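Side-chain contacts in fluvirucin B1 DH domain from module 1 (Actinomadura vulgaris, PDB 6OBV), which probably catalyses dehydration of the beta-hydroxyacyl intermediate made by module 1 of the polyketide synthase that builds fluvirucin B1: residues P38-A43 and L117-T122; H63-D68 and V75-T80; V173-H178 and T237-Q242. All coordinates share one frame; numbering follows the deposited sequence.

How the interactions relate
Interactions 1 and 2 belong to one continuous core, whereas interaction 3 stands apart. The centres of 1 and 2 lie 18 Å apart, yet they touch through the 38-39 corner: Pro38 O lies 2.8 Å from His63 NE2, a probable hydrogen bond, and Met39 SD packs 4.0 Å from Phe77 CZ. Met39 thus serves both contacts. Interaction 3 lies across the chain's centre from interaction 1, 36 Å between centres, and its nearest atoms are about 11 Å from those of interaction 2. This spread is consistent with the double-hotdog fold of polyketide dehydratases, with 1 and 2 in the N-terminal half and 3 in the C-terminal half.

Interaction 1: residues P38-A43 and L117-T122; sequences PMLGAA and LQVAVT
Leu40 and Val119 meet methyl to methyl, on two strands that are not direct neighbours, since strand 52-58 runs between them. Followed outward, the Leu40 side chain first leaves its CB pointing across the contact rather than into it, about 6.1 Å from Val119 CG2. The turn comes at the next bond: CG lies anti to the carbonyl carbon (chi1 -58°), which swings the branch point to within 4.8 Å of Val119 CG2. Of the two tips, CD2 makes the closest approach, 4.0 Å from CG2 of Val119, while CD1 stays a little farther off, 4.4 Å from the same methyl. The two side chains cross at about a right angle, so the touching is done by branch ends and not along their lengths. Val119 offers CG2 because its CG1 takes the position anti to the backbone N (chi1 -175°). Valine suits the strand as a beta-branched residue, and leucine, one carbon longer, spans the rest of the gap.

Leu117 points the same way as Val119, two residues earlier. Its CD1 lies against the Met39 backbone, 4.0 Å from Met39 O and 4.2 Å from Met39 CB, so Leu117 packs on the turn that leads into strand 40-45. No hydrogen bond joins the two segments. Their backbones are instead linked through strand 52-58: Gly41 and Ala42 both face Thr55 in a classic beta bulge, and the Leu117 backbone is hydrogen-bonded to that of Gly56. Gln118 turns to the other face, where its NE2 bonds to Glu45 O of the second subunit. On the inner face lies helix 79-92, whose Leu85 touches Met39, Leu40 and Leu117 and whose Ala89 touches Val119. Sheet curved round a helix in this way is characteristic of the hotdog fold.

Interaction 2: residues H63-D68 and V75-T80; sequences HPWLAD and VLFPGT
Trp65, Leu66, Val75, Phe77 and Pro78 form the apolar and van der Waals part of this contact. The Trp65 indole presents its benzo edge: CZ3 lies 3.7 Å from Pro78 CG, and the proline ring meets it near the indole plane. Next to it, Trp65 CH2 stands 4.1 Å from Phe77 CE1, the two aromatic side chains crossing obliquely. Leu66 comes to the rim of the phenyl ring, with CD2 3.6 Å from Phe77 CD1. Trp65 has CG between its backbone N and carbonyl carbon (chi1 55°), a crowded position that turns the indole toward Pro78. A methyl, Val75 CG1, presses on Leu66 O at 3.1 Å, a tight approach.

The polar part is built from backbone carbonyls. A water donates to Leu66 O at 2.7 Å and also to Leu76 O at 3.0 Å, so it ties the 3-10 turn to the strand-to-helix connection. Leu76 O is bonded by His69 ND1 as well.

Beyond the segments, Trp65 packs edge-to-face with His226, and Phe77 does so with Phe82 on helix 79-92. In spacing alone, the nine-residue step from His69 to Pro78 matches the ends of the HxxxGxxxxP motif of dehydratase domains. The contact is thus mainly apolar, aromatic and proline rings meeting branched side chains, with one water bridging two backbone carbonyls where no direct hydrogen bond joins the segments.

Interaction 3: residues V173-H178 and T237-Q242; sequences VDVSGH and TGLIEQ
His178 has CG anti to its own backbone nitrogen (chi1 -171°), which places the imidazole beside Leu239. Leu239 answers with CG anti to the carbonyl carbon (chi1 -70°), and these two torsions bring its branch end to the ring. Leu239 CD2 meets the ND1-CE1 side of the ring at a slant, 3.5 Å from both ND1 and CE1 of His178, with CG following at 3.9 Å from CE1.

Two valines widen the patch. Val173 CG1 reaches Leu239 CD2 at 4.2 Å, while Val175 CG1 reaches the other methyl, CD1 of Leu239, at 4.4 Å. Leucine suits this spot because its forked end can serve an imidazole and both valines at once.

Asp174 OD1 accepts from Ser176 N at 2.9 Å, an Asx turn, and also from Ser176 OG at 2.8 Å, both on one face of the carboxylate. Gly177 then takes the N-cap position of helix 178-185. Strand 196-202 adjoins the patch, its Ala199 touching both Val175 and Leu239. His178 NE2 makes a weak hydrogen bond to His235 O, so the imidazole is probably steadied by this polar bond while its other nitrogen lies against a methyl.

Interaction 1: residues P38-A43 and L117-T122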
# COMPACT_ATOMS: atom_id res chain seq x y z
N PRO A 38 -7.28 15.03 2.57
CA PRO A 38 -6.79 15.30 3.94
C PRO A 38 -6.58 14.06 4.80
O PRO A 38 -5.81 14.12 5.76
CB PRO A 38 -7.89 16.20 4.54
CG PRO A 38 -8.54 16.86 3.36
CD PRO A 38 -8.51 15.80 2.27
N MET A 39 -7.23 12.94 4.50
CA MET A 39 -7.10 11.76 5.34
C MET A 39 -6.38 10.61 4.66
O MET A 39 -5.92 9.70 5.36
CB MET A 39 -8.48 11.27 5.81
CG MET A 39 -9.31 12.34 6.49
SD MET A 39 -10.75 11.67 7.35
CE MET A 39 -11.81 11.22 6.00
N LEU A 40 -6.29 10.62 3.33
CA LEU A 40 -5.60 9.59 2.56
C LEU A 40 -4.51 10.22 1.72
O LEU A 40 -4.75 11.23 1.05
CB LEU A 40 -6.56 8.85 1.64
CG LEU A 40 -7.72 8.19 2.34
CD1 LEU A 40 -8.74 7.92 1.29
CD2 LEU A 40 -7.26 6.90 3.05
N GLY A 41 -3.33 9.61 1.73
CA GLY A 41 -2.19 10.15 1.03
C GLY A 41 -1.55 9.24 -0.01
O GLY A 41 -0.63 9.68 -0.71
N ALA A 42 -2.00 7.99 -0.14
CA ALA A 42 -1.33 7.06 -1.05
C ALA A 42 -2.30 6.05 -1.63
O ALA A 42 -3.20 5.56 -0.94
CB ALA A 42 -0.18 6.33 -0.33
N ALA A 43 -2.12 5.72 -2.91
CA ALA A 43 -2.86 4.63 -3.55
C ALA A 43 -1.88 3.55 -3.99
O ALA A 43 -0.94 3.83 -4.74
CB ALA A 43 -3.67 5.13 -4.76
N LEU A 117 -5.12 4.44 8.69
CA LEU A 117 -6.33 4.13 7.93
C LEU A 117 -5.96 3.31 6.70
O LEU A 117 -4.94 3.57 6.08
CB LEU A 117 -7.04 5.40 7.46
CG LEU A 117 -7.59 6.38 8.50
CD1 LEU A 117 -8.33 7.53 7.76
CD2 LEU A 117 -8.52 5.66 9.45
N GLN A 118 -6.81 2.34 6.35
CA GLN A 118 -6.64 1.63 5.08
C GLN A 118 -8.01 1.39 4.45
O GLN A 118 -8.90 0.84 5.10
CB GLN A 118 -5.93 0.28 5.24
CG GLN A 118 -4.46 0.31 4.93
CD GLN A 118 -3.88 -1.08 4.73
OE1 GLN A 118 -4.50 -1.94 4.10
NE2 GLN A 118 -2.70 -1.31 5.27
N VAL A 119 -8.14 1.79 3.19
CA VAL A 119 -9.37 1.62 2.42
C VAL A 119 -9.05 0.64 1.30
O VAL A 119 -8.27 0.95 0.39
CB VAL A 119 -9.89 2.95 1.87
CG1 VAL A 119 -11.23 2.72 1.18
CG2 VAL A 119 -10.02 4.01 2.97
N ALA A 120 -9.64 -0.55 1.35
CA ALA A 120 -9.37 -1.58 0.36
C ALA A 120 -10.53 -1.66 -0.62
O ALA A 120 -11.70 -1.64 -0.22
CB ALA A 120 -9.15 -2.93 1.05
N VAL A 121 -10.20 -1.73 -1.91
CA VAL A 121 -11.17 -1.77 -3.00
C VAL A 121 -10.83 -2.96 -3.89
O VAL A 121 -9.69 -3.11 -4.32
CB VAL A 121 -11.17 -0.46 -3.82
CG1 VAL A 121 -12.12 -0.56 -4.98
CG2 VAL A 121 -11.52 0.72 -2.93
N THR A 122 -11.82 -3.81 -4.17
CA THR A 122 -11.54 -4.99 -4.97
C THR A 122 -11.53 -4.67 -6.46
O THR A 122 -11.90 -3.57 -6.90
CB THR A 122 -12.57 -6.10 -4.70
OG1 THR A 122 -13.87 -5.63 -5.08
CG2 THR A 122 -12.58 -6.52 -3.21

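Interaction 2: residues H63-D68 and V75-T80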
# COMPACT_ATOMS: atom_id res chain seq x y z
N HIS A 63 -6.15 16.68 12.52
CA HIS A 63 -7.58 16.76 12.23
C HIS A 63 -8.29 17.17 13.52
O HIS A 63 -8.91 16.33 14.19
CB HIS A 63 -8.09 15.42 11.71
CG HIS A 63 -7.43 14.98 10.44
ND1 HIS A 63 -6.15 14.46 10.40
CD2 HIS A 63 -7.87 14.98 9.16
CE1 HIS A 63 -5.83 14.17 9.15
NE2 HIS A 63 -6.86 14.47 8.38
N PRO A 64 -8.21 18.44 13.90
CA PRO A 64 -8.74 18.85 15.22
C PRO A 64 -10.25 18.66 15.36
O PRO A 64 -10.75 18.60 16.49
CB PRO A 64 -8.35 20.33 15.33
CG PRO A 64 -8.13 20.77 13.90
CD PRO A 64 -7.61 19.57 13.17
N TRP A 65 -10.98 18.56 14.26
CA TRP A 65 -12.42 18.34 14.36
C TRP A 65 -12.75 16.97 14.95
O TRP A 65 -13.85 16.79 15.48
CB TRP A 65 -13.06 18.51 12.98
CG TRP A 65 -12.46 17.65 11.89
CD1 TRP A 65 -11.45 18.00 11.04
CD2 TRP A 65 -12.84 16.31 11.53
NE1 TRP A 65 -11.18 16.96 10.18
CE2 TRP A 65 -12.02 15.92 10.45
CE3 TRP A 65 -13.80 15.41 12.01
CZ2 TRP A 65 -12.12 14.65 9.85
CZ3 TRP A 65 -13.90 14.15 11.41
CH2 TRP A 65 -13.06 13.78 10.34
N LEU A 66 -11.81 16.02 14.88
CA LEU A 66 -12.02 14.70 15.49
C LEU A 66 -12.47 14.82 16.94
O LEU A 66 -13.35 14.08 17.39
CB LEU A 66 -10.74 13.88 15.44
CG LEU A 66 -10.33 13.28 14.10
CD1 LEU A 66 -8.91 12.75 14.25
CD2 LEU A 66 -11.29 12.17 13.69
N ALA A 67 -11.88 15.76 17.68
CA ALA A 67 -12.13 15.88 19.11
C ALA A 67 -13.55 16.25 19.44
O ALA A 67 -13.93 16.20 20.61
CB ALA A 67 -11.19 16.91 19.73
N ASP A 68 -14.36 16.60 18.44
CA ASP A 68 -15.63 17.25 18.67
C ASP A 68 -16.82 16.39 18.29
O ASP A 68 -17.94 16.91 18.17
CB ASP A 68 -15.68 18.56 17.88
CG ASP A 68 -14.90 19.65 18.54
OD1 ASP A 68 -14.48 19.46 19.70
OD2 ASP A 68 -14.72 20.71 17.91
N VAL A 75 -14.45 9.89 22.29
CA VAL A 75 -14.31 10.44 20.95
C VAL A 75 -14.50 9.30 19.95
O VAL A 75 -13.80 8.28 20.02
CB VAL A 75 -12.94 11.12 20.77
CG1 VAL A 75 -12.81 11.71 19.38
CG2 VAL A 75 -12.74 12.19 21.83
N LEU A 76 -15.45 9.48 19.02
CA LEU A 76 -15.78 8.50 18.00
C LEU A 76 -15.60 9.11 16.63
O LEU A 76 -16.12 10.21 16.36
CB LEU A 76 -17.23 8.03 18.12
CG LEU A 76 -17.50 7.19 19.35
CD1 LEU A 76 -18.99 6.97 19.52
CD2 LEU A 76 -16.75 5.87 19.22
N PHE A 77 -14.89 8.40 15.76
CA PHE A 77 -14.82 8.82 14.37
C PHE A 77 -16.23 8.83 13.79
O PHE A 77 -16.99 7.88 14.00
CB PHE A 77 -13.91 7.87 13.59
CG PHE A 77 -13.57 8.34 12.19
CD1 PHE A 77 -12.63 9.35 11.99
CD2 PHE A 77 -14.16 7.74 11.08
CE1 PHE A 77 -12.32 9.78 10.70
CE2 PHE A 77 -13.84 8.14 9.79
CZ PHE A 77 -12.91 9.16 9.60
N PRO A 78 -16.63 9.89 13.08
CA PRO A 78 -18.03 9.96 12.61
C PRO A 78 -18.28 8.99 11.47
O PRO A 78 -17.44 8.84 10.58
CB PRO A 78 -18.19 11.42 12.16
CG PRO A 78 -16.78 11.88 11.81
CD PRO A 78 -15.81 11.04 12.65
N GLY A 79 -19.44 8.34 11.49
CA GLY A 79 -19.82 7.47 10.38
C GLY A 79 -19.72 8.16 9.04
O GLY A 79 -19.38 7.53 8.02
N THR A 80 -19.97 9.47 9.01
CA THR A 80 -19.81 10.22 7.77
C THR A 80 -18.36 10.27 7.32
O THR A 80 -18.09 10.45 6.13
CB THR A 80 -20.35 11.65 7.90
OG1 THR A 80 -19.67 12.34 8.96
CG2 THR A 80 -21.86 11.64 8.16
O HOH W 1 -14.33 12.43 15.46

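Interaction 3: residues V173-H178 and T237-Q242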
# COMPACT_ATOMS: atom_id res chain seq x y z
N VAL A 173 -38.42 26.75 12.55
CA VAL A 173 -38.29 26.10 13.85
C VAL A 173 -37.21 26.83 14.64
O VAL A 173 -36.14 27.12 14.10
CB VAL A 173 -37.94 24.61 13.69
CG1 VAL A 173 -37.55 24.00 15.04
CG2 VAL A 173 -39.11 23.88 13.06
N ASP A 174 -37.48 27.11 15.91
CA ASP A 174 -36.45 27.62 16.82
C ASP A 174 -35.49 26.49 17.16
O ASP A 174 -35.88 25.54 17.85
CB ASP A 174 -37.09 28.20 18.08
CG ASP A 174 -36.09 28.98 18.93
OD1 ASP A 174 -34.88 28.89 18.66
OD2 ASP A 174 -36.53 29.71 19.86
N VAL A 175 -34.25 26.59 16.70
CA VAL A 175 -33.23 25.60 17.04
C VAL A 175 -32.19 26.18 18.01
O VAL A 175 -31.10 25.66 18.11
CB VAL A 175 -32.56 25.01 15.78
CG1 VAL A 175 -33.58 24.32 14.89
CG2 VAL A 175 -31.81 26.07 15.00
N SER A 176 -32.52 27.24 18.75
CA SER A 176 -31.50 27.86 19.59
C SER A 176 -31.07 26.95 20.74
O SER A 176 -29.89 26.92 21.08
CB SER A 176 -32.00 29.22 20.11
OG SER A 176 -33.17 29.11 20.88
N GLY A 177 -31.99 26.19 21.33
CA GLY A 177 -31.65 25.19 22.33
C GLY A 177 -31.38 23.79 21.80
O GLY A 177 -31.20 22.87 22.60
N HIS A 178 -31.30 23.62 20.48
CA HIS A 178 -31.25 22.28 19.89
C HIS A 178 -30.02 21.50 20.35
O HIS A 178 -30.12 20.35 20.80
CB HIS A 178 -31.28 22.38 18.37
CG HIS A 178 -31.44 21.06 17.69
ND1 HIS A 178 -32.64 20.39 17.65
CD2 HIS A 178 -30.54 20.28 17.04
CE1 HIS A 178 -32.47 19.25 17.00
NE2 HIS A 178 -31.21 19.16 16.63
N THR A 237 -32.89 16.04 11.33
CA THR A 237 -33.90 15.00 11.16
C THR A 237 -34.57 14.62 12.47
O THR A 237 -35.71 14.14 12.46
CB THR A 237 -33.26 13.76 10.55
OG1 THR A 237 -31.99 13.54 11.16
CG2 THR A 237 -33.05 13.95 9.10
N GLY A 238 -33.88 14.80 13.60
CA GLY A 238 -34.47 14.46 14.89
C GLY A 238 -35.60 15.38 15.34
O GLY A 238 -36.30 15.04 16.30
N LEU A 239 -35.80 16.50 14.65
CA LEU A 239 -36.82 17.47 15.06
C LEU A 239 -38.22 16.90 14.97
O LEU A 239 -39.12 17.34 15.70
CB LEU A 239 -36.70 18.73 14.21
CG LEU A 239 -35.44 19.54 14.53
CD1 LEU A 239 -35.06 20.49 13.40
CD2 LEU A 239 -35.60 20.31 15.84
N ILE A 240 -38.45 15.94 14.07
CA ILE A 240 -39.78 15.35 13.97
C ILE A 240 -39.93 14.18 14.94
O ILE A 240 -40.82 14.18 15.80
CB ILE A 240 -40.07 14.91 12.52
CG1 ILE A 240 -39.81 16.09 11.59
CG2 ILE A 240 -41.49 14.36 12.40
CD1 ILE A 240 -40.55 16.04 10.32
N GLU A 241 -39.05 13.17 14.81
CA GLU A 241 -39.17 11.97 15.64
C GLU A 241 -39.02 12.30 17.11
O GLU A 241 -39.76 11.77 17.95
CB GLU A 241 -38.13 10.93 15.22
CG GLU A 241 -38.24 10.43 13.77
CD GLU A 241 -37.62 11.39 12.76
OE1 GLU A 241 -38.29 12.38 12.39
OE2 GLU A 241 -36.47 11.15 12.32
N GLN A 242 -38.08 13.19 17.45
CA GLN A 242 -37.75 13.51 18.83
C GLN A 242 -37.50 12.21 19.61
O GLN A 242 -38.17 11.90 20.60
CB GLN A 242 -38.84 14.36 19.48
CG GLN A 242 -39.08 15.70 18.81
CD GLN A 242 -40.42 16.32 19.20
OE1 GLN A 242 -40.54 16.99 20.23
NE2 GLN A 242 -41.45 16.07 18.39